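Local coordinates for protein galectin-1 (Bufo arenarum, PDB 1GAN) that binds beta-galactosides as a homodimeric lectin, probably recognises many complex carbohydrates and may regulate apoptosis and cell differentiation, at residues V18-S23 against V88-Q93; F42-N47 against I97-S102; A48-H53 against G76-Q81. All coordinates share one frame; numbering follows the deposited sequence.

Contact 1: residues V18-S23 against V88-Q93; sequences VEIKGS and VCFEYQ
Cys89 holds SG beside its own backbone N (chi1 -61°) while Glu19 carries CG anti to its N (chi1 166°), and these two torsions bring the sulfur alongside the first part of the glutamate chain. Glu19 CB and Cys89 SG lie 3.8 Å apart, and CG is just as near the sulfur. The acid then runs on, extended, toward Lys21 of its own strand, with which Glu19 OE2 makes a long salt bridge. The backbones beneath this pair run antiparallel at 163°, in a ladder where Glu19 faces Cys89 as a non-hydrogen-bonded pair, with Val18-Phe90 and Ile20-Val88 as hydrogen-bonded pairs next to it. Ile20 N donates to Val88 O (2.8 Å) and Val88 N returns a bond to Ile20 O (3.1 Å); Phe90 N reaches Val18 O at 3.0 Å. Two CA-H...O contacts flank the Glu19-Cys89 pair, Glu19 CA to Val88 O at 3.4 Å and Cys89 CA to Val18 O at 3.5 Å. This is an interior step of the five-stranded sheet of the galectin beta-sandwich, where strand 16-23 lies between 85-92 and 127-133. Val18, Ile20, Val88 and Phe90 put their side chains on the face turned to the other sheet, the reverse of the one bearing Glu19 and Cys89. There Val18 CG1 meets Phe90 CB at 4.1 Å, the two side chains slanting across each other. Ile20 CG1 comes to the edge of the Phe90 ring, near its plane, 4.4 Å from CE1. On that inner side Ile20 goes on to pack against Leu121 and Leu123 of strand 118-124, while Phe90 and Val88 both lean on Ile99 of the neighbouring strand 96-101.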
loop_
_atom_site.group_PDB
_atom_site.type_symbol
_atom_site.label_atom_id
_atom_site.label_comp_id
_atom_site.label_asym_id
_atom_site.label_seq_id
_atom_site.Cartn_x
_atom_site.Cartn_y
_atom_site.Cartn_z
ATOM N N VAL A 18 -0.284 -9.821 6.559
ATOM C CA VAL A 18 -0.111 -8.425 6.247
ATOM C C VAL A 18 -0.405 -7.666 7.538
ATOM O O VAL A 18 -1.363 -7.966 8.245
ATOM C CB VAL A 18 -1.095 -7.994 5.096
ATOM C CG1 VAL A 18 -2.529 -8.313 5.459
ATOM C CG2 VAL A 18 -0.959 -6.517 4.774
ATOM N N GLU A 19 0.484 -6.752 7.892
ATOM C CA GLU A 19 0.314 -5.942 9.083
ATOM C C GLU A 19 0.014 -4.512 8.667
ATOM O O GLU A 19 0.669 -3.973 7.762
ATOM C CB GLU A 19 1.597 -5.979 9.891
ATOM C CG GLU A 19 1.659 -4.941 10.963
ATOM C CD GLU A 19 3.059 -4.800 11.484
ATOM O OE1 GLU A 19 3.439 -5.617 12.354
ATOM O OE2 GLU A 19 3.780 -3.880 11.008
ATOM N N ILE A 20 -0.992 -3.916 9.290
ATOM C CA ILE A 20 -1.384 -2.535 9.004
ATOM C C ILE A 20 -1.116 -1.643 10.220
ATOM O O ILE A 20 -1.444 -2.007 11.362
ATOM C CB ILE A 20 -2.920 -2.400 8.727
ATOM C CG1 ILE A 20 -3.364 -3.314 7.578
ATOM C CG2 ILE A 20 -3.281 -0.951 8.418
ATOM C CD1 ILE A 20 -2.721 -2.991 6.269
ATOM N N LYS A 21 -0.542 -0.471 9.968
ATOM C CA LYS A 21 -0.286 0.525 11.001
ATOM C C LYS A 21 -1.034 1.764 10.566
ATOM O O LYS A 21 -0.915 2.213 9.422
ATOM C CB LYS A 21 1.197 0.847 11.140
ATOM C CG LYS A 21 1.934 -0.109 12.024
ATOM C CD LYS A 21 3.418 0.180 12.056
ATOM C CE LYS A 21 4.152 -0.952 12.757
ATOM N NZ LYS A 21 5.621 -0.860 12.573
ATOM N N GLY A 22 -1.858 2.284 11.456
ATOM C CA GLY A 22 -2.619 3.470 11.134
ATOM C C GLY A 22 -2.834 4.269 12.389
ATOM O O GLY A 22 -2.335 3.918 13.455
ATOM N N SER A 23 -3.575 5.351 12.239
ATOM C CA SER A 23 -3.919 6.228 13.339
ATOM C C SER A 23 -5.411 6.510 13.176
ATOM O O SER A 23 -5.904 6.679 12.046
ATOM C CB SER A 23 -3.109 7.521 13.251
ATOM O OG SER A 23 -3.118 7.999 11.915
ATOM N N VAL A 88 -2.592 -3.838 13.585
ATOM C CA VAL A 88 -3.305 -5.106 13.430
ATOM C C VAL A 88 -2.597 -5.984 12.405
ATOM O O VAL A 88 -2.103 -5.487 11.386
ATOM C CB VAL A 88 -4.705 -4.915 12.826
ATOM C CG1 VAL A 88 -5.560 -6.113 13.149
ATOM C CG2 VAL A 88 -5.343 -3.626 13.273
ATOM N N CYS A 89 -2.593 -7.283 12.647
ATOM C CA CYS A 89 -2.009 -8.222 11.720
ATOM C C CYS A 89 -3.095 -9.195 11.340
ATOM O O CYS A 89 -3.955 -9.556 12.166
ATOM C CB CYS A 89 -0.868 -8.997 12.350
ATOM S SG CYS A 89 0.460 -7.948 12.875
ATOM N N PHE A 90 -3.071 -9.592 10.080
ATOM C CA PHE A 90 -4.016 -10.544 9.556
ATOM C C PHE A 90 -3.168 -11.656 9.001
ATOM O O PHE A 90 -2.297 -11.423 8.159
ATOM C CB PHE A 90 -4.871 -9.910 8.462
ATOM C CG PHE A 90 -5.677 -8.761 8.945
ATOM C CD1 PHE A 90 -5.137 -7.481 8.968
ATOM C CD2 PHE A 90 -6.968 -8.955 9.400
ATOM C CE1 PHE A 90 -5.879 -6.409 9.442
ATOM C CE2 PHE A 90 -7.719 -7.893 9.874
ATOM C CZ PHE A 90 -7.178 -6.616 9.897
ATOM N N GLU A 91 -3.402 -12.864 9.482
ATOM C CA GLU A 91 -2.649 -14.010 9.018
ATOM C C GLU A 91 -3.636 -14.868 8.247
ATOM O O GLU A 91 -4.613 -15.352 8.810
ATOM C CB GLU A 91 -2.089 -14.763 10.220
ATOM C CG GLU A 91 -1.023 -15.750 9.911
ATOM C CD GLU A 91 -0.772 -16.672 11.099
ATOM O OE1 GLU A 91 -0.493 -16.171 12.221
ATOM O OE2 GLU A 91 -0.887 -17.905 10.909
ATOM N N TYR A 92 -3.371 -15.038 6.958
ATOM C CA TYR A 92 -4.235 -15.803 6.082
ATOM C C TYR A 92 -3.927 -17.299 6.025
ATOM O O TYR A 92 -2.835 -17.695 5.630
ATOM C CB TYR A 92 -4.175 -15.207 4.666
ATOM C CG TYR A 92 -5.028 -15.944 3.645
ATOM C CD1 TYR A 92 -6.259 -16.488 4.005
ATOM C CD2 TYR A 92 -4.612 -16.077 2.319
ATOM C CE1 TYR A 92 -7.051 -17.140 3.083
ATOM C CE2 TYR A 92 -5.406 -16.730 1.377
ATOM C CZ TYR A 92 -6.628 -17.258 1.767
ATOM O OH TYR A 92 -7.451 -17.882 0.853
ATOM N N GLN A 93 -4.865 -18.133 6.464
ATOM C CA GLN A 93 -4.682 -19.576 6.375
ATOM C C GLN A 93 -5.873 -20.084 5.611
ATOM O O GLN A 93 -6.908 -19.423 5.570
ATOM C CB GLN A 93 -4.574 -20.214 7.739
ATOM C CG GLN A 93 -3.202 -20.048 8.348
ATOM C CD GLN A 93 -3.187 -20.476 9.784
ATOM O OE1 GLN A 93 -3.559 -21.601 10.100
ATOM N NE2 GLN A 93 -2.846 -19.559 10.675
#

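Contact 2: residues F42-N47 against I97-S102; sequences FLLHFN and IIIKFS. With GAL (beta-D-galactopyranose), chain C.
Leu44, with CG anti to its backbone N (chi1 169°), opens the aliphatic packing by sending CD2 across to Ile97 CG2 at 4.0 Å, and the same methyl lies 4.2 Å from Ile99 CD1. Leu43 CD2 adds a looser touch on Ile97 CD1 (4.3 Å); both leucines face Leu35, a classic beta bulge. Aromatic contact takes over further along. Phe46 and Phe101 reach toward each other from the two sheets and touch at their borders without stacking, Phe46 CZ 3.5 Å from Phe101 CE1 and the planes at 39°. Ile99 CG2 fills in beside them, 4.0 Å from Phe46 CE2. Polar chemistry is kept for the far side of strand 41-49, where alternation turns His45 and Asn47 to the sugar. His45 NE2 and galactose O4 share a hydrogen bond of 2.8 Å, O4 lying at the edge of the imidazole, whose rotation is set by a second bond, between ND1 and Asn34 OD1. Segments 44-47 and 97-101, whose axes come no closer than 10.5 Å, face each other through apolar side chains and form part of the interior of the galectin beta-sandwich, backing its galactoside site.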
loop_
_atom_site.group_PDB
_atom_site.type_symbol
_atom_site.label_atom_id
_atom_site.label_comp_id
_atom_site.label_asym_id
_atom_site.label_seq_id
_atom_site.Cartn_x
_atom_site.Cartn_y
_atom_site.Cartn_z
ATOM N N PHE A 42 -15.595 -9.373 -0.257
ATOM C CA PHE A 42 -14.629 -9.343 0.846
ATOM C C PHE A 42 -14.610 -10.683 1.557
ATOM O O PHE A 42 -15.666 -11.228 1.882
ATOM C CB PHE A 42 -14.998 -8.253 1.877
ATOM C CG PHE A 42 -15.004 -6.849 1.325
ATOM C CD1 PHE A 42 -14.110 -6.463 0.338
ATOM C CD2 PHE A 42 -15.868 -5.882 1.844
ATOM C CE1 PHE A 42 -14.061 -5.131 -0.121
ATOM C CE2 PHE A 42 -15.830 -4.550 1.387
ATOM C CZ PHE A 42 -14.920 -4.180 0.403
ATOM N N LEU A 43 -13.420 -11.231 1.767
ATOM C CA LEU A 43 -13.261 -12.491 2.489
ATOM C C LEU A 43 -13.415 -12.079 3.963
ATOM O O LEU A 43 -14.072 -12.750 4.772
ATOM C CB LEU A 43 -11.864 -13.071 2.216
ATOM C CG LEU A 43 -11.627 -14.557 2.504
ATOM C CD1 LEU A 43 -12.634 -15.363 1.718
ATOM C CD2 LEU A 43 -10.229 -14.993 2.112
ATOM N N LEU A 44 -12.853 -10.916 4.282
ATOM C CA LEU A 44 -12.947 -10.384 5.626
ATOM C C LEU A 44 -13.115 -8.883 5.637
ATOM O O LEU A 44 -12.452 -8.172 4.903
ATOM C CB LEU A 44 -11.723 -10.752 6.459
ATOM C CG LEU A 44 -11.609 -10.017 7.795
ATOM C CD1 LEU A 44 -12.838 -10.364 8.656
ATOM C CD2 LEU A 44 -10.306 -10.400 8.503
ATOM N N HIS A 45 -14.099 -8.432 6.396
ATOM C CA HIS A 45 -14.365 -7.020 6.610
ATOM C C HIS A 45 -14.271 -6.930 8.141
ATOM O O HIS A 45 -15.065 -7.574 8.849
ATOM C CB HIS A 45 -15.761 -6.663 6.103
ATOM C CG HIS A 45 -16.325 -5.397 6.680
ATOM N ND1 HIS A 45 -15.974 -4.146 6.229
ATOM C CD2 HIS A 45 -17.276 -5.199 7.625
ATOM C CE1 HIS A 45 -16.680 -3.231 6.868
ATOM N NE2 HIS A 45 -17.479 -3.843 7.720
ATOM N N PHE A 46 -13.198 -6.290 8.626
ATOM C CA PHE A 46 -12.931 -6.085 10.046
ATOM C C PHE A 46 -13.345 -4.653 10.393
ATOM O O PHE A 46 -12.680 -3.689 10.003
ATOM C CB PHE A 46 -11.449 -6.303 10.300
ATOM C CG PHE A 46 -11.010 -5.946 11.690
ATOM C CD1 PHE A 46 -10.584 -4.648 11.984
ATOM C CD2 PHE A 46 -10.990 -6.912 12.699
ATOM C CE1 PHE A 46 -10.141 -4.308 13.255
ATOM C CE2 PHE A 46 -10.548 -6.586 13.973
ATOM C CZ PHE A 46 -10.121 -5.273 14.253
ATOM N N ASN A 47 -14.421 -4.517 11.163
ATOM C CA ASN A 47 -14.975 -3.209 11.498
ATOM C C ASN A 47 -14.965 -2.894 13.006
ATOM O O ASN A 47 -15.745 -3.448 13.775
ATOM C CB ASN A 47 -16.404 -3.198 10.921
ATOM C CG ASN A 47 -17.091 -1.831 10.935
ATOM O OD1 ASN A 47 -18.301 -1.767 10.725
ATOM N ND2 ASN A 47 -16.348 -0.754 11.127
ATOM N N ILE A 97 -8.617 -16.971 9.157
ATOM C CA ILE A 97 -7.751 -15.808 9.144
ATOM C C ILE A 97 -7.616 -15.468 10.620
ATOM O O ILE A 97 -8.605 -15.451 11.354
ATOM C CB ILE A 97 -8.406 -14.616 8.411
ATOM C CG1 ILE A 97 -8.549 -14.947 6.930
ATOM C CG2 ILE A 97 -7.586 -13.344 8.606
ATOM C CD1 ILE A 97 -8.998 -13.794 6.087
ATOM N N ILE A 98 -6.401 -15.318 11.108
ATOM C CA ILE A 98 -6.294 -14.960 12.513
ATOM C C ILE A 98 -5.906 -13.482 12.633
ATOM O O ILE A 98 -5.055 -13.009 11.883
ATOM C CB ILE A 98 -5.425 -16.011 13.366
ATOM C CG1 ILE A 98 -4.227 -15.372 14.012
ATOM C CG2 ILE A 98 -5.101 -17.291 12.596
ATOM C CD1 ILE A 98 -4.556 -15.011 15.412
ATOM N N ILE A 99 -6.673 -12.723 13.417
ATOM C CA ILE A 99 -6.399 -11.302 13.633
ATOM C C ILE A 99 -5.661 -11.119 14.979
ATOM O O ILE A 99 -6.128 -11.606 16.010
ATOM C CB ILE A 99 -7.699 -10.442 13.668
ATOM C CG1 ILE A 99 -8.544 -10.615 12.398
ATOM C CG2 ILE A 99 -7.335 -8.965 13.805
ATOM C CD1 ILE A 99 -9.470 -11.809 12.398
ATOM N N LYS A 100 -4.516 -10.431 14.971
ATOM C CA LYS A 100 -3.733 -10.199 16.195
ATOM C C LYS A 100 -3.506 -8.714 16.374
ATOM O O LYS A 100 -3.271 -8.005 15.396
ATOM C CB LYS A 100 -2.364 -10.859 16.116
ATOM C CG LYS A 100 -2.348 -12.360 15.904
ATOM C CD LYS A 100 -0.963 -12.929 16.291
ATOM C CE LYS A 100 -0.760 -14.330 15.755
ATOM N NZ LYS A 100 -0.791 -14.307 14.261
ATOM N N PHE A 101 -3.545 -8.245 17.619
ATOM C CA PHE A 101 -3.351 -6.824 17.911
ATOM C C PHE A 101 -2.090 -6.654 18.708
ATOM O O PHE A 101 -1.615 -7.600 19.339
ATOM C CB PHE A 101 -4.548 -6.239 18.667
ATOM C CG PHE A 101 -5.859 -6.504 17.994
ATOM C CD1 PHE A 101 -6.188 -5.863 16.813
ATOM C CD2 PHE A 101 -6.720 -7.475 18.482
ATOM C CE1 PHE A 101 -7.350 -6.194 16.126
ATOM C CE2 PHE A 101 -7.887 -7.805 17.787
ATOM C CZ PHE A 101 -8.193 -7.162 16.611
ATOM N N SER A 102 -1.541 -5.443 18.678
ATOM C CA SER A 102 -0.296 -5.148 19.388
ATOM C C SER A 102 -0.466 -5.465 20.859
ATOM O O SER A 102 0.489 -5.851 21.527
ATOM C CB SER A 102 0.080 -3.671 19.212
ATOM O OG SER A 102 -0.909 -2.819 19.774
HETATM C C1 GAL C . -23.454 -3.007 8.251
HETATM C C2 GAL C . -22.597 -1.764 7.968
HETATM C C3 GAL C . -21.495 -2.075 6.951
HETATM C C4 GAL C . -20.673 -3.253 7.444
HETATM C C5 GAL C . -21.598 -4.440 7.720
HETATM C C6 GAL C . -20.879 -5.633 8.258
HETATM O O2 GAL C . -23.406 -0.698 7.501
HETATM O O3 GAL C . -20.637 -0.956 6.817
HETATM O O4 GAL C . -19.982 -2.878 8.629
HETATM O O5 GAL C . -22.609 -4.084 8.691
HETATM O O6 GAL C . -21.775 -6.720 8.366
#

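Contact 3: residues A48-H53 against G76-Q81; sequences ARFDLH and GVFPFQ. Unlike the reference sequence in segment 76-81: Gly76 (reference Glu). With GAL (beta-D-galactopyranose), chain C; NDG (2-acetamido-2-deoxy-alpha-D-glucopyranose), chain B.
Phe50 presents its ring face to the edge of Phe78 in an offset edge-to-face pair, the planes at 77° and the centroids 5.3 Å apart. Phe78 CZ makes the closest touch of the pair, 3.5 Å from Phe50 CD1. Having CG anti to its backbone N (chi1 -169°), Phe78 reaches in against strand 41-49, where its CE2 lies 3.3 Å from Arg49 O. One face of Phe78 is covered by CD2 of Phe80. Ala48 CB sits beside both rings, 3.8 Å from Phe80 CE2. Segment 76-81 belongs to an irregular loop that leads from strand 68-75 of one sheet of the galectin sandwich to strand 85-92 of the other, bent by an inverse gamma turn centred on Pro79; Phe80 carries the aromatic packing on to Phe31 and Phe101, edge-to-face with each. Where the loop packs on one side of the strand end, Arg49 leaves on the other, extended from CG to NE, and grips the bound disaccharide. Its NH2 donates to galactose O4 (2.7 Å) and O5 (3.0 Å) and more distantly to O3 of the N-acetylglucosamine, while NH1 gives that O3 a straighter bond of 2.9 Å, at 153°. Asn47 OD1 holds NE. His53 ND1 stands centrally over one face of the guanidinium, 3.6 Å from its plane; O4 of the N-acetylglucosamine, the oxygen linking the two sugars, lies over one imidazole face and Leu52 CD1 over the opposite one.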
loop_
_atom_site.group_PDB
_atom_site.type_symbol
_atom_site.label_atom_id
_atom_site.label_comp_id
_atom_site.label_asym_id
_atom_site.label_seq_id
_atom_site.Cartn_x
_atom_site.Cartn_y
_atom_site.Cartn_z
ATOM N N ALA A 48 -14.071 -2.015 13.437
ATOM C CA ALA A 48 -14.013 -1.634 14.850
ATOM C C ALA A 48 -14.972 -0.471 15.023
ATOM O O ALA A 48 -14.748 0.591 14.477
ATOM C CB ALA A 48 -12.609 -1.209 15.227
ATOM N N ARG A 49 -16.047 -0.669 15.768
ATOM C CA ARG A 49 -17.045 0.376 15.969
ATOM C C ARG A 49 -16.982 1.031 17.346
ATOM O O ARG A 49 -17.086 0.359 18.383
ATOM C CB ARG A 49 -18.441 -0.207 15.751
ATOM C CG ARG A 49 -18.712 -0.618 14.317
ATOM C CD ARG A 49 -19.937 -1.463 14.193
ATOM N NE ARG A 49 -20.066 -1.991 12.836
ATOM C CZ ARG A 49 -21.182 -2.524 12.329
ATOM N NH1 ARG A 49 -22.286 -2.622 13.070
ATOM N NH2 ARG A 49 -21.236 -2.858 11.053
ATOM N N PHE A 50 -16.774 2.341 17.364
ATOM C CA PHE A 50 -16.742 3.074 18.630
ATOM C C PHE A 50 -18.197 3.412 19.035
ATOM O O PHE A 50 -18.585 3.283 20.208
ATOM C CB PHE A 50 -15.943 4.375 18.468
ATOM C CG PHE A 50 -14.478 4.170 18.231
ATOM C CD1 PHE A 50 -13.644 3.775 19.268
ATOM C CD2 PHE A 50 -13.915 4.431 16.980
ATOM C CE1 PHE A 50 -12.264 3.646 19.072
ATOM C CE2 PHE A 50 -12.533 4.304 16.778
ATOM C CZ PHE A 50 -11.711 3.915 17.822
ATOM N N ASP A 51 -18.975 3.854 18.045
ATOM C CA ASP A 51 -20.372 4.231 18.205
ATOM C C ASP A 51 -20.898 4.254 16.770
ATOM O O ASP A 51 -20.915 5.301 16.115
ATOM C CB ASP A 51 -20.468 5.632 18.818
ATOM C CG ASP A 51 -21.874 5.992 19.294
ATOM O OD1 ASP A 51 -22.873 5.446 18.782
ATOM O OD2 ASP A 51 -21.974 6.867 20.181
ATOM N N LEU A 52 -21.337 3.091 16.300
ATOM C CA LEU A 52 -21.806 2.928 14.933
ATOM C C LEU A 52 -22.887 1.866 14.812
ATOM O O LEU A 52 -22.751 0.760 15.324
ATOM C CB LEU A 52 -20.629 2.516 14.055
ATOM C CG LEU A 52 -20.880 2.519 12.557
ATOM C CD1 LEU A 52 -21.307 3.950 12.176
ATOM C CD2 LEU A 52 -19.638 2.082 11.788
ATOM N N HIS A 53 -23.958 2.203 14.107
ATOM C CA HIS A 53 -25.067 1.277 13.890
ATOM C C HIS A 53 -25.553 0.637 15.179
ATOM O O HIS A 53 -26.024 -0.492 15.180
ATOM C CB HIS A 53 -24.643 0.198 12.886
ATOM C CG HIS A 53 -24.114 0.756 11.604
ATOM N ND1 HIS A 53 -22.792 0.644 11.231
ATOM C CD2 HIS A 53 -24.723 1.473 10.630
ATOM C CE1 HIS A 53 -22.607 1.271 10.083
ATOM N NE2 HIS A 53 -23.763 1.782 9.697
ATOM N N GLY A 76 -15.799 -9.499 21.761
ATOM C CA GLY A 76 -15.823 -8.719 22.988
ATOM C C GLY A 76 -14.666 -7.771 23.164
ATOM O O GLY A 76 -14.867 -6.647 23.600
ATOM N N VAL A 77 -13.466 -8.217 22.814
ATOM C CA VAL A 77 -12.245 -7.415 22.922
ATOM C C VAL A 77 -12.289 -6.159 22.068
ATOM O O VAL A 77 -12.721 -6.192 20.927
ATOM C CB VAL A 77 -11.017 -8.210 22.417
ATOM C CG1 VAL A 77 -9.746 -7.390 22.554
ATOM C CG2 VAL A 77 -10.874 -9.500 23.185
ATOM N N PHE A 78 -11.774 -5.063 22.594
ATOM C CA PHE A 78 -11.737 -3.824 21.848
ATOM C C PHE A 78 -10.579 -3.023 22.401
ATOM O O PHE A 78 -10.767 -2.164 23.253
ATOM C CB PHE A 78 -13.039 -3.066 22.026
ATOM C CG PHE A 78 -13.201 -1.914 21.086
ATOM C CD1 PHE A 78 -12.692 -0.667 21.399
ATOM C CD2 PHE A 78 -13.926 -2.062 19.913
ATOM C CE1 PHE A 78 -12.911 0.421 20.562
ATOM C CE2 PHE A 78 -14.154 -0.965 19.063
ATOM C CZ PHE A 78 -13.648 0.266 19.393
ATOM N N PRO A 79 -9.355 -3.292 21.923
ATOM C CA PRO A 79 -8.176 -2.572 22.411
ATOM C C PRO A 79 -7.879 -1.282 21.640
ATOM O O PRO A 79 -6.717 -1.008 21.309
ATOM C CB PRO A 79 -7.075 -3.597 22.187
ATOM C CG PRO A 79 -7.462 -4.142 20.835
ATOM C CD PRO A 79 -8.959 -4.362 20.983
ATOM N N PHE A 80 -8.897 -0.475 21.371
ATOM C CA PHE A 80 -8.670 0.743 20.612
ATOM C C PHE A 80 -9.202 1.953 21.327
ATOM O O PHE A 80 -10.185 1.851 22.057
ATOM C CB PHE A 80 -9.374 0.660 19.262
ATOM C CG PHE A 80 -9.097 -0.595 18.517
ATOM C CD1 PHE A 80 -7.805 -0.906 18.120
ATOM C CD2 PHE A 80 -10.140 -1.452 18.185
ATOM C CE1 PHE A 80 -7.548 -2.055 17.391
ATOM C CE2 PHE A 80 -9.901 -2.591 17.464
ATOM C CZ PHE A 80 -8.601 -2.899 17.060
ATOM N N GLN A 81 -8.571 3.099 21.077
ATOM C CA GLN A 81 -8.990 4.365 21.654
ATOM C C GLN A 81 -8.837 5.404 20.567
ATOM O O GLN A 81 -7.815 5.446 19.891
ATOM C CB GLN A 81 -8.129 4.758 22.858
ATOM C CG GLN A 81 -8.558 6.106 23.487
ATOM C CD GLN A 81 -7.681 6.563 24.670
ATOM O OE1 GLN A 81 -6.577 6.050 24.891
ATOM N NE2 GLN A 81 -8.177 7.544 25.426
HETATM C C1 GAL C . -23.454 -3.007 8.251
HETATM C C2 GAL C . -22.597 -1.764 7.968
HETATM C C3 GAL C . -21.495 -2.075 6.951
HETATM C C4 GAL C . -20.673 -3.253 7.444
HETATM C C5 GAL C . -21.598 -4.440 7.720
HETATM C C6 GAL C . -20.879 -5.633 8.258
HETATM O O2 GAL C . -23.406 -0.698 7.501
HETATM O O3 GAL C . -20.637 -0.956 6.817
HETATM O O4 GAL C . -19.982 -2.878 8.629
HETATM O O5 GAL C . -22.609 -4.084 8.691
HETATM O O6 GAL C . -21.775 -6.720 8.366
HETATM C C1 NDG B . -27.803 -4.311 11.086
HETATM C C2 NDG B . -26.448 -4.864 11.535
HETATM C C3 NDG B . -25.348 -3.892 11.138
HETATM C C4 NDG B . -25.338 -3.715 9.628
HETATM C C5 NDG B . -26.739 -3.257 9.154
HETATM C C6 NDG B . -26.878 -3.261 7.628
HETATM C C7 NDG B . -27.003 -6.131 13.506
HETATM C C8 NDG B . -26.967 -6.263 15.020
HETATM O O5 NDG B . -27.786 -4.141 9.656
HETATM O O3 NDG B . -24.090 -4.364 11.577
HETATM O O4 NDG B . -24.344 -2.718 9.281
HETATM O O6 NDG B . -26.693 -4.573 7.075
HETATM O O7 NDG B . -27.534 -7.005 12.827
HETATM N N2 NDG B . -26.444 -5.052 12.973
HETATM O O1 NDG B . -27.935 -3.033 11.600
#

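Contacts 1 and 2 lie in the core, their centres about 7 Å apart; contact 3, its centre about 14 Å from that of contact 2, is partly buried at the sandwich edge. Contact 1 is held within one sheet by backbone hydrogen bonds, contact 2 between sheets by side chains alone, and contact 3 by aromatic rings packed against a strand end. Neighbouring strands 85-92 and 96-101 join contacts 1 and 2, through Val88 on Ile99 inside and a Glu91-Lys100 salt bridge outside. Strand 41-49 runs through contacts 2 and 3, and both touch the galactose; Phe80 of the loop also packs on Phe46. Contact 1 stays clear of the sugar.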